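Local atomic coordinates of iron uptake protein A2 (Synechocystis sp., PDB entry 2VOZ), a protein that binds ferric iron in the periplasm and probably hands it to an ABC transporter for import into the cell. Residues 131-136 and 143-148; 247-252 and 317-322; 211-216 and 243-248. All coordinates share one frame; numbering follows the deposited sequence.

Contact 1 of 3, residues 131-136 and 143-148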
loop_
_atom_site.group_PDB
_atom_site.type_symbol
_atom_site.label_atom_id
_atom_site.label_comp_id
_atom_site.label_asym_id
_atom_site.label_seq_id
_atom_site.Cartn_x
_atom_site.Cartn_y
_atom_site.Cartn_z
ATOM N N ARG B 131 10.333 -25.253 11.416
ATOM C CA ARG B 131 11.693 -24.857 11.090
ATOM C C ARG B 131 12.282 -26.102 10.400
ATOM O O ARG B 131 12.492 -27.143 11.019
ATOM C CB ARG B 131 12.493 -24.403 12.336
ATOM C CG ARG B 131 13.809 -23.670 11.940
ATOM C CD ARG B 131 14.124 -22.605 12.973
ATOM N NE ARG B 131 15.253 -21.763 12.588
ATOM C CZ ARG B 131 15.196 -20.779 11.678
ATOM N NH1 ARG B 131 14.062 -20.509 11.035
ATOM N NH2 ARG B 131 16.280 -20.050 11.417
ATOM N N VAL B 132 12.471 -25.990 9.094
ATOM C CA VAL B 132 12.756 -27.156 8.282
ATOM C C VAL B 132 14.162 -27.078 7.699
ATOM O O VAL B 132 14.898 -26.131 7.955
ATOM C CB VAL B 132 11.732 -27.295 7.132
ATOM C CG1 VAL B 132 10.314 -27.579 7.681
ATOM C CG2 VAL B 132 11.741 -26.054 6.176
ATOM N N LEU B 133 14.517 -28.084 6.902
ATOM C CA LEU B 133 15.773 -28.053 6.183
ATOM C C LEU B 133 15.510 -27.780 4.726
ATOM O O LEU B 133 14.453 -28.184 4.176
ATOM C CB LEU B 133 16.482 -29.391 6.299
ATOM C CG LEU B 133 16.690 -29.934 7.712
ATOM C CD1 LEU B 133 17.632 -31.159 7.722
ATOM C CD2 LEU B 133 17.242 -28.856 8.620
ATOM N N TYR B 134 16.453 -27.070 4.120
ATOM C CA TYR B 134 16.460 -26.831 2.686
ATOM C C TYR B 134 17.741 -27.424 2.146
ATOM O O TYR B 134 18.786 -27.381 2.800
ATOM C CB TYR B 134 16.389 -25.334 2.387
ATOM C CG TYR B 134 15.039 -24.807 2.792
ATOM C CD1 TYR B 134 14.863 -24.146 3.999
ATOM C CD2 TYR B 134 13.923 -25.063 2.010
ATOM C CE1 TYR B 134 13.608 -23.665 4.392
ATOM C CE2 TYR B 134 12.668 -24.601 2.386
ATOM C CZ TYR B 134 12.521 -23.907 3.581
ATOM O OH TYR B 134 11.269 -23.455 3.923
ATOM N N TYR B 135 17.680 -27.985 0.952
ATOM C CA TYR B 135 18.897 -28.624 0.425
ATOM C C TYR B 135 19.034 -28.437 -1.060
ATOM O O TYR B 135 18.037 -28.324 -1.785
ATOM C CB TYR B 135 18.947 -30.120 0.787
ATOM C CG TYR B 135 17.876 -30.967 0.104
ATOM C CD1 TYR B 135 16.627 -31.188 0.726
ATOM C CD2 TYR B 135 18.113 -31.526 -1.185
ATOM C CE1 TYR B 135 15.630 -31.970 0.121
ATOM C CE2 TYR B 135 17.133 -32.329 -1.780
ATOM C CZ TYR B 135 15.902 -32.524 -1.139
ATOM O OH TYR B 135 14.920 -33.271 -1.780
ATOM N N SER B 136 20.288 -28.422 -1.503
ATOM C CA SER B 136 20.625 -28.321 -2.909
ATOM C C SER B 136 20.178 -29.598 -3.624
ATOM O O SER B 136 20.657 -30.679 -3.318
ATOM C CB SER B 136 22.159 -28.219 -3.049
ATOM O OG SER B 136 22.545 -28.261 -4.414
ATOM N N ALA B 143 18.205 -38.645 1.042
ATOM C CA ALA B 143 18.388 -39.844 1.892
ATOM C C ALA B 143 19.451 -39.611 2.967
ATOM O O ALA B 143 19.462 -40.290 4.007
ATOM C CB ALA B 143 18.759 -41.055 1.042
ATOM N N ASP B 144 20.367 -38.677 2.707
ATOM C CA ASP B 144 21.451 -38.329 3.647
ATOM C C ASP B 144 20.996 -37.373 4.771
ATOM O O ASP B 144 21.762 -37.117 5.715
ATOM C CB ASP B 144 22.632 -37.697 2.904
ATOM C CG ASP B 144 23.373 -38.691 2.018
ATOM O OD1 ASP B 144 24.166 -38.242 1.157
ATOM O OD2 ASP B 144 23.188 -39.918 2.217
ATOM N N LEU B 145 19.781 -36.850 4.637
ATOM C CA LEU B 145 19.193 -35.963 5.644
ATOM C C LEU B 145 18.297 -36.764 6.575
ATOM O O LEU B 145 17.680 -37.766 6.163
ATOM C CB LEU B 145 18.370 -34.862 4.933
ATOM C CG LEU B 145 19.208 -33.896 4.074
ATOM C CD1 LEU B 145 18.303 -32.972 3.315
ATOM C CD2 LEU B 145 20.229 -33.097 4.903
ATOM N N SER B 146 18.161 -36.320 7.830
ATOM C CA SER B 146 17.210 -36.960 8.748
ATOM C C SER B 146 16.731 -35.976 9.808
ATOM O O SER B 146 15.575 -35.581 9.821
ATOM C CB SER B 146 17.823 -38.195 9.435
ATOM O OG SER B 146 19.049 -37.920 10.085
ATOM N N THR B 147 17.645 -35.575 10.677
ATOM C CA THR B 147 17.295 -34.800 11.873
ATOM C C THR B 147 18.172 -33.533 11.987
ATOM O O THR B 147 19.233 -33.458 11.371
ATOM C CB THR B 147 17.545 -35.620 13.164
ATOM O OG1 THR B 147 18.959 -35.928 13.276
ATOM C CG2 THR B 147 16.693 -36.927 13.156
ATOM N N TYR B 148 17.746 -32.561 12.789
ATOM C CA TYR B 148 18.646 -31.433 13.114
ATOM C C TYR B 148 19.914 -31.978 13.707
ATOM O O TYR B 148 20.992 -31.469 13.420
ATOM C CB TYR B 148 18.040 -30.459 14.142
ATOM C CG TYR B 148 16.646 -30.039 13.779
ATOM C CD1 TYR B 148 16.418 -29.077 12.801
ATOM C CD2 TYR B 148 15.551 -30.623 14.411
ATOM C CE1 TYR B 148 15.081 -28.715 12.447
ATOM C CE2 TYR B 148 14.222 -30.280 14.076
ATOM C CZ TYR B 148 14.000 -29.337 13.102
ATOM O OH TYR B 148 12.695 -29.027 12.783
#
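L145 is the first residue of the 143-148 loop to meet the strand, and its two methyl branches find different partners. CD1 lies 3.6 Å from CD1 of Y135 and is also close to CG of that ring, the two side chains crossing obliquely, while CD2 approaches CD1 of L133 at 4.3 Å. The Y135 ring is placed for this by a chi1 of 67°, which sets CG between the backbone N and the carbonyl carbon. S146 and T147 turn their side chains from the strand, and the hydroxyl of T147 bonds instead to the backbone N of A150. Y148 then swings its ring back. Its CD1 stands 4.3 Å from CD2 of L133, which puts this leucine in touch with both L145 and the tyrosine. The phenol ends in a short hydrogen bond, Y148 OH donating to R131 O at 2.6 Å. The carbonyl oxygen lies at the ring edge, in its plane, and the C=O...donor angle of 167° makes the approach almost linear. The same hydroxyl is also bonded to the backbone N of H260, which leaves this buried oxygen with two partners. A phenylalanine here would probably keep the contact with L133 but leave R131 O without its phenol donor and the N-H of H260 without its acceptor. R131 directs its guanidinium group elsewhere, to a salt bridge with D205 and a hydrogen bond with N170, and its side chain comes within about 3 Å of that of Y169, an iron-binding residue. The loop thus packs on a strand of the sheet whose R131 borders the ferric site, in the mixed alpha/beta fold of a periplasmic solute-binding protein.

Contact 2 of 3, residues 247-252 and 317-322. With SO4 (sulfate ion), chain E.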
loop_
_atom_site.group_PDB
_atom_site.type_symbol
_atom_site.label_atom_id
_atom_site.label_comp_id
_atom_site.label_asym_id
_atom_site.label_seq_id
_atom_site.Cartn_x
_atom_site.Cartn_y
_atom_site.Cartn_z
ATOM N N LEU B 247 12.593 -28.470 -0.066
ATOM C CA LEU B 247 12.251 -28.405 1.358
ATOM C C LEU B 247 12.239 -29.848 1.889
ATOM O O LEU B 247 11.655 -30.737 1.275
ATOM C CB LEU B 247 10.861 -27.764 1.509
ATOM C CG LEU B 247 10.277 -27.579 2.917
ATOM C CD1 LEU B 247 9.265 -26.449 2.839
ATOM C CD2 LEU B 247 9.581 -28.830 3.425
ATOM N N PHE B 248 12.866 -30.071 3.039
ATOM C CA PHE B 248 12.866 -31.373 3.692
ATOM C C PHE B 248 12.384 -31.201 5.132
ATOM O O PHE B 248 12.978 -30.393 5.870
ATOM C CB PHE B 248 14.303 -31.934 3.694
ATOM C CG PHE B 248 14.446 -33.242 4.428
ATOM C CD1 PHE B 248 14.156 -34.464 3.764
ATOM C CD2 PHE B 248 14.873 -33.270 5.753
ATOM C CE1 PHE B 248 14.289 -35.692 4.452
ATOM C CE2 PHE B 248 14.996 -34.493 6.459
ATOM C CZ PHE B 248 14.710 -35.699 5.802
ATOM N N PHE B 249 11.353 -31.954 5.523
ATOM C CA PHE B 249 10.909 -31.980 6.907
ATOM C C PHE B 249 11.796 -32.913 7.727
ATOM O O PHE B 249 11.784 -34.130 7.496
ATOM C CB PHE B 249 9.451 -32.436 7.059
ATOM C CG PHE B 249 8.429 -31.443 6.570
ATOM C CD1 PHE B 249 8.078 -30.327 7.335
ATOM C CD2 PHE B 249 7.781 -31.645 5.348
ATOM C CE1 PHE B 249 7.121 -29.412 6.880
ATOM C CE2 PHE B 249 6.827 -30.737 4.897
ATOM C CZ PHE B 249 6.508 -29.608 5.656
ATOM N N PRO B 250 12.555 -32.355 8.679
ATOM C CA PRO B 250 13.368 -33.196 9.536
ATOM C C PRO B 250 12.619 -33.834 10.710
ATOM O O PRO B 250 11.540 -33.384 11.109
ATOM C CB PRO B 250 14.391 -32.210 10.092
ATOM C CG PRO B 250 13.554 -30.964 10.255
ATOM C CD PRO B 250 12.755 -30.925 8.991
ATOM N N ASN B 251 13.268 -34.845 11.270
ATOM C CA ASN B 251 12.876 -35.472 12.533
ATOM C C ASN B 251 11.504 -36.147 12.469
ATOM O O ASN B 251 10.798 -36.187 13.472
ATOM C CB ASN B 251 12.894 -34.439 13.680
ATOM C CG ASN B 251 14.293 -34.034 14.049
ATOM O OD1 ASN B 251 14.974 -33.458 13.242
ATOM N ND2 ASN B 251 14.727 -34.354 15.272
ATOM N N THR B 252 11.125 -36.639 11.295
ATOM C CA THR B 252 9.834 -37.330 11.160
ATOM C C THR B 252 10.011 -38.845 11.055
ATOM O O THR B 252 9.011 -39.576 10.936
ATOM C CB THR B 252 9.033 -36.833 9.938
ATOM O OG1 THR B 252 9.630 -37.349 8.748
ATOM C CG2 THR B 252 9.021 -35.307 9.878
ATOM N N GLY B 317 3.275 -31.990 2.030
ATOM C CA GLY B 317 2.919 -33.124 2.870
ATOM C C GLY B 317 2.403 -32.689 4.221
ATOM O O GLY B 317 2.413 -31.486 4.565
ATOM N N GLN B 318 1.899 -33.666 4.973
ATOM C CA GLN B 318 1.362 -33.422 6.306
ATOM C C GLN B 318 2.451 -33.015 7.289
ATOM O O GLN B 318 3.511 -33.655 7.393
ATOM C CB GLN B 318 0.675 -34.694 6.840
ATOM N N LEU B 319 2.182 -31.958 8.027
ATOM C CA LEU B 319 3.096 -31.559 9.095
ATOM C C LEU B 319 3.015 -32.569 10.239
ATOM O O LEU B 319 1.933 -32.838 10.761
ATOM C CB LEU B 319 2.727 -30.170 9.604
ATOM C CG LEU B 319 3.463 -29.647 10.839
ATOM C CD1 LEU B 319 4.924 -29.413 10.558
ATOM C CD2 LEU B 319 2.766 -28.371 11.298
ATOM N N LYS B 320 4.162 -33.108 10.628
ATOM C CA LYS B 320 4.219 -33.996 11.814
ATOM C C LYS B 320 5.047 -33.309 12.864
ATOM O O LYS B 320 6.256 -33.477 12.907
ATOM C CB LYS B 320 4.827 -35.360 11.468
ATOM C CG LYS B 320 4.007 -36.145 10.465
ATOM C CD LYS B 320 4.790 -37.353 9.963
ATOM C CE LYS B 320 5.396 -37.107 8.599
ATOM N NZ LYS B 320 4.353 -37.155 7.518
ATOM N N GLY B 321 4.396 -32.509 13.694
ATOM C CA GLY B 321 5.140 -31.674 14.632
ATOM C C GLY B 321 5.549 -32.393 15.887
ATOM O O GLY B 321 4.836 -33.263 16.360
ATOM N N ASP B 322 6.688 -31.996 16.430
ATOM C CA ASP B 322 7.102 -32.389 17.767
ATOM C C ASP B 322 6.003 -31.995 18.765
ATOM O O ASP B 322 5.513 -30.852 18.725
ATOM C CB ASP B 322 8.420 -31.664 18.063
ATOM C CG ASP B 322 9.093 -32.132 19.345
ATOM O OD1 ASP B 322 8.411 -32.455 20.334
ATOM O OD2 ASP B 322 10.345 -32.169 19.351
HETATM S S SO4 E . 9.892 -29.620 -2.968
HETATM O O1 SO4 E . 10.533 -28.808 -1.930
HETATM O O2 SO4 E . 10.805 -29.883 -4.114
HETATM O O3 SO4 E . 9.460 -30.917 -2.411
HETATM O O4 SO4 E . 8.701 -28.921 -3.478
#
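F249 and L319 form the closer-knit apolar part of this contact, CE1 of the phenylalanine lying 4.3 Å from CD1 of the leucine. The ring is also backed within its own segment: CD2 of L247 sits 3.6 Å above one face, displaced from the ring centre. Along the ring, CE2 reaches only to the carbonyl oxygen of G317, at 4.5 Å. That glycine has positive phi where the chain leaves a helix, and a side chain at these backbone angles would run into the carbonyl oxygen of the preceding residue.

The other end is looser and faces solvent. The exposed K320 touches T252 through CE, which lies 3.9 Å from CB of the threonine. The bend at chi3 (-101°) brings CE to the threonine, and the further bend at chi4 carries NZ away from it. No hydrogen bond joins the two segments, so their association here rests on van der Waals contact. At the far end of 247-252, the backbone N of L247 gives a nearly straight hydrogen bond of 2.8 Å to O1 of a sulfate, probably from the crystallisation liquor.

F249 also packs on V132 of strand 124-136, and both F249 and L319 touch Y301 of strand 301-302. The loop that follows helix 311-314 is therefore laid against the sheet where strand 245-248 runs out, while D322, farther along the same loop, makes a salt bridge with R257.

Contact 3 of 3, residues 211-216 and 243-248. With SO4 (sulfate ion), chain E.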
loop_
_atom_site.group_PDB
_atom_site.type_symbol
_atom_site.label_atom_id
_atom_site.label_comp_id
_atom_site.label_asym_id
_atom_site.label_seq_id
_atom_site.Cartn_x
_atom_site.Cartn_y
_atom_site.Cartn_z
ATOM N N ALA B 211 21.287 -18.792 -0.604
ATOM C CA ALA B 211 22.736 -19.093 -0.544
ATOM C C ALA B 211 22.996 -20.510 -1.075
ATOM O O ALA B 211 24.046 -20.761 -1.668
ATOM C CB ALA B 211 23.273 -18.917 0.886
ATOM N N ILE B 212 22.027 -21.414 -0.903
ATOM C CA ILE B 212 22.169 -22.776 -1.455
ATOM C C ILE B 212 22.164 -22.645 -2.960
ATOM O O ILE B 212 23.010 -23.237 -3.628
ATOM C CB ILE B 212 21.037 -23.692 -1.009
ATOM C CG1 ILE B 212 21.065 -23.835 0.525
ATOM C CG2 ILE B 212 21.176 -25.104 -1.664
ATOM C CD1 ILE B 212 19.846 -24.663 1.068
ATOM N N ALA B 213 21.193 -21.890 -3.489
ATOM C CA ALA B 213 21.092 -21.723 -4.957
ATOM C C ALA B 213 22.350 -21.134 -5.561
ATOM O O ALA B 213 22.737 -21.534 -6.681
ATOM C CB ALA B 213 19.848 -20.885 -5.345
ATOM N N ALA B 214 22.993 -20.206 -4.824
ATOM C CA ALA B 214 24.215 -19.527 -5.239
ATOM C C ALA B 214 25.482 -20.371 -5.058
ATOM O O ALA B 214 26.566 -19.915 -5.408
ATOM C CB ALA B 214 24.354 -18.223 -4.489
ATOM N N GLY B 215 25.348 -21.575 -4.499
ATOM C CA GLY B 215 26.488 -22.486 -4.282
ATOM C C GLY B 215 27.316 -22.232 -3.028
ATOM O O GLY B 215 28.361 -22.898 -2.821
ATOM N N ILE B 216 26.863 -21.310 -2.181
ATOM C CA ILE B 216 27.581 -20.957 -0.930
ATOM C C ILE B 216 27.585 -22.092 0.092
ATOM O O ILE B 216 28.590 -22.307 0.786
ATOM C CB ILE B 216 27.041 -19.618 -0.331
ATOM C CG1 ILE B 216 27.244 -18.507 -1.371
ATOM C CG2 ILE B 216 27.796 -19.233 0.947
ATOM C CD1 ILE B 216 26.305 -17.317 -1.205
ATOM N N GLU B 243 13.654 -24.159 -8.072
ATOM C CA GLU B 243 14.107 -25.241 -8.960
ATOM C C GLU B 243 15.361 -25.874 -8.454
ATOM O O GLU B 243 15.634 -27.017 -8.771
ATOM C CB GLU B 243 14.328 -24.726 -10.379
ATOM C CG GLU B 243 13.001 -24.771 -11.143
ATOM C CD GLU B 243 12.877 -23.702 -12.208
ATOM O OE1 GLU B 243 13.918 -23.091 -12.583
ATOM O OE2 GLU B 243 11.718 -23.468 -12.658
ATOM N N LYS B 244 16.140 -25.120 -7.700
ATOM C CA LYS B 244 17.481 -25.544 -7.293
ATOM C C LYS B 244 17.547 -26.090 -5.879
ATOM O O LYS B 244 18.494 -26.787 -5.512
ATOM C CB LYS B 244 18.473 -24.402 -7.454
ATOM C CG LYS B 244 18.812 -24.159 -8.924
ATOM C CD LYS B 244 19.873 -23.087 -9.078
ATOM C CE LYS B 244 20.263 -22.954 -10.551
ATOM N NZ LYS B 244 21.054 -24.158 -10.941
ATOM N N VAL B 245 16.532 -25.764 -5.096
ATOM C CA VAL B 245 16.533 -26.062 -3.649
ATOM C C VAL B 245 15.224 -26.735 -3.307
ATOM O O VAL B 245 14.183 -26.325 -3.831
ATOM C CB VAL B 245 16.671 -24.731 -2.843
ATOM C CG1 VAL B 245 16.625 -25.024 -1.337
ATOM C CG2 VAL B 245 17.962 -23.975 -3.235
ATOM N N SER B 246 15.244 -27.788 -2.468
ATOM C CA SER B 246 13.999 -28.431 -2.023
ATOM C C SER B 246 13.835 -28.318 -0.515
ATOM O O SER B 246 14.802 -28.114 0.209
ATOM C CB SER B 246 13.927 -29.903 -2.435
ATOM O OG SER B 246 13.713 -30.019 -3.858
ATOM N N LEU B 247 12.593 -28.470 -0.066
ATOM C CA LEU B 247 12.251 -28.405 1.358
ATOM C C LEU B 247 12.239 -29.848 1.889
ATOM O O LEU B 247 11.655 -30.737 1.275
ATOM C CB LEU B 247 10.861 -27.764 1.509
ATOM C CG LEU B 247 10.277 -27.579 2.917
ATOM C CD1 LEU B 247 9.265 -26.449 2.839
ATOM C CD2 LEU B 247 9.581 -28.830 3.425
ATOM N N PHE B 248 12.866 -30.071 3.039
ATOM C CA PHE B 248 12.866 -31.373 3.692
ATOM C C PHE B 248 12.384 -31.201 5.132
ATOM O O PHE B 248 12.978 -30.393 5.870
ATOM C CB PHE B 248 14.303 -31.934 3.694
ATOM C CG PHE B 248 14.446 -33.242 4.428
ATOM C CD1 PHE B 248 14.156 -34.464 3.764
ATOM C CD2 PHE B 248 14.873 -33.270 5.753
ATOM C CE1 PHE B 248 14.289 -35.692 4.452
ATOM C CE2 PHE B 248 14.996 -34.493 6.459
ATOM C CZ PHE B 248 14.710 -35.699 5.802
HETATM S S SO4 E . 9.892 -29.620 -2.968
HETATM O O1 SO4 E . 10.533 -28.808 -1.930
HETATM O O2 SO4 E . 10.805 -29.883 -4.114
HETATM O O3 SO4 E . 9.460 -30.917 -2.411
HETATM O O4 SO4 E . 8.701 -28.921 -3.478
#
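This is an apolar contact between the C-terminal end of helix 205-213 and the junction where helix 236-244 gives way to strand 245-248. V245, the first residue of the strand, is central on that side, meeting both I212 and A213. Its CG2 lies 3.8 Å from CG2 of I212 and about as close to CB of that residue, while CG1 comes 4.0 Å from I212 CD1; the two side chains cross at about a right angle. With V245 CG1 anti to the backbone N (chi1 178°), CG2 is left beside that nitrogen, where it approaches CB of A213 at 4.2 Å. K244 adds its aliphatic portion, CD standing 4.0 Å from A213 O. The helix stops beyond this in a Schellman motif, with G215 at positive phi, I216 N bonded to A211 O at 2.9 Å and G215 N to I212 O. Further along the strand, S246 OG, also hydrogen-bonded to R137 NH1, donates to O2 of the bound sulfate at 2.9 Å.

I212 also touches S136, and V245 touches Y134, so both rest on strand 124-136, the antiparallel neighbour of 245-248. The outer side of the helix end meets a second subunit, A213 and A214 packing on its S73.

Strand 124-136 is the common element: it supplies one segment of contact 1 and pairs antiparallel with strand 245-248, which contacts 2 and 3 share through L247 and F248. Backbone hydrogen bonds join L133 to F248 and Y135 to S246. The centre of contact 1 lies 10 Å from that of contact 2 and 12 Å from that of contact 3, whereas contacts 2 and 3 are 18 Å apart. Along the chain contact 1 closes first, contact 3 opens next at 211, and contact 2 begins on the strand where contact 3 ends. Segments remote in sequence, from 131 to 322, are thus gathered round one pair of strands, with R131 reaching toward the iron-binding tyrosines.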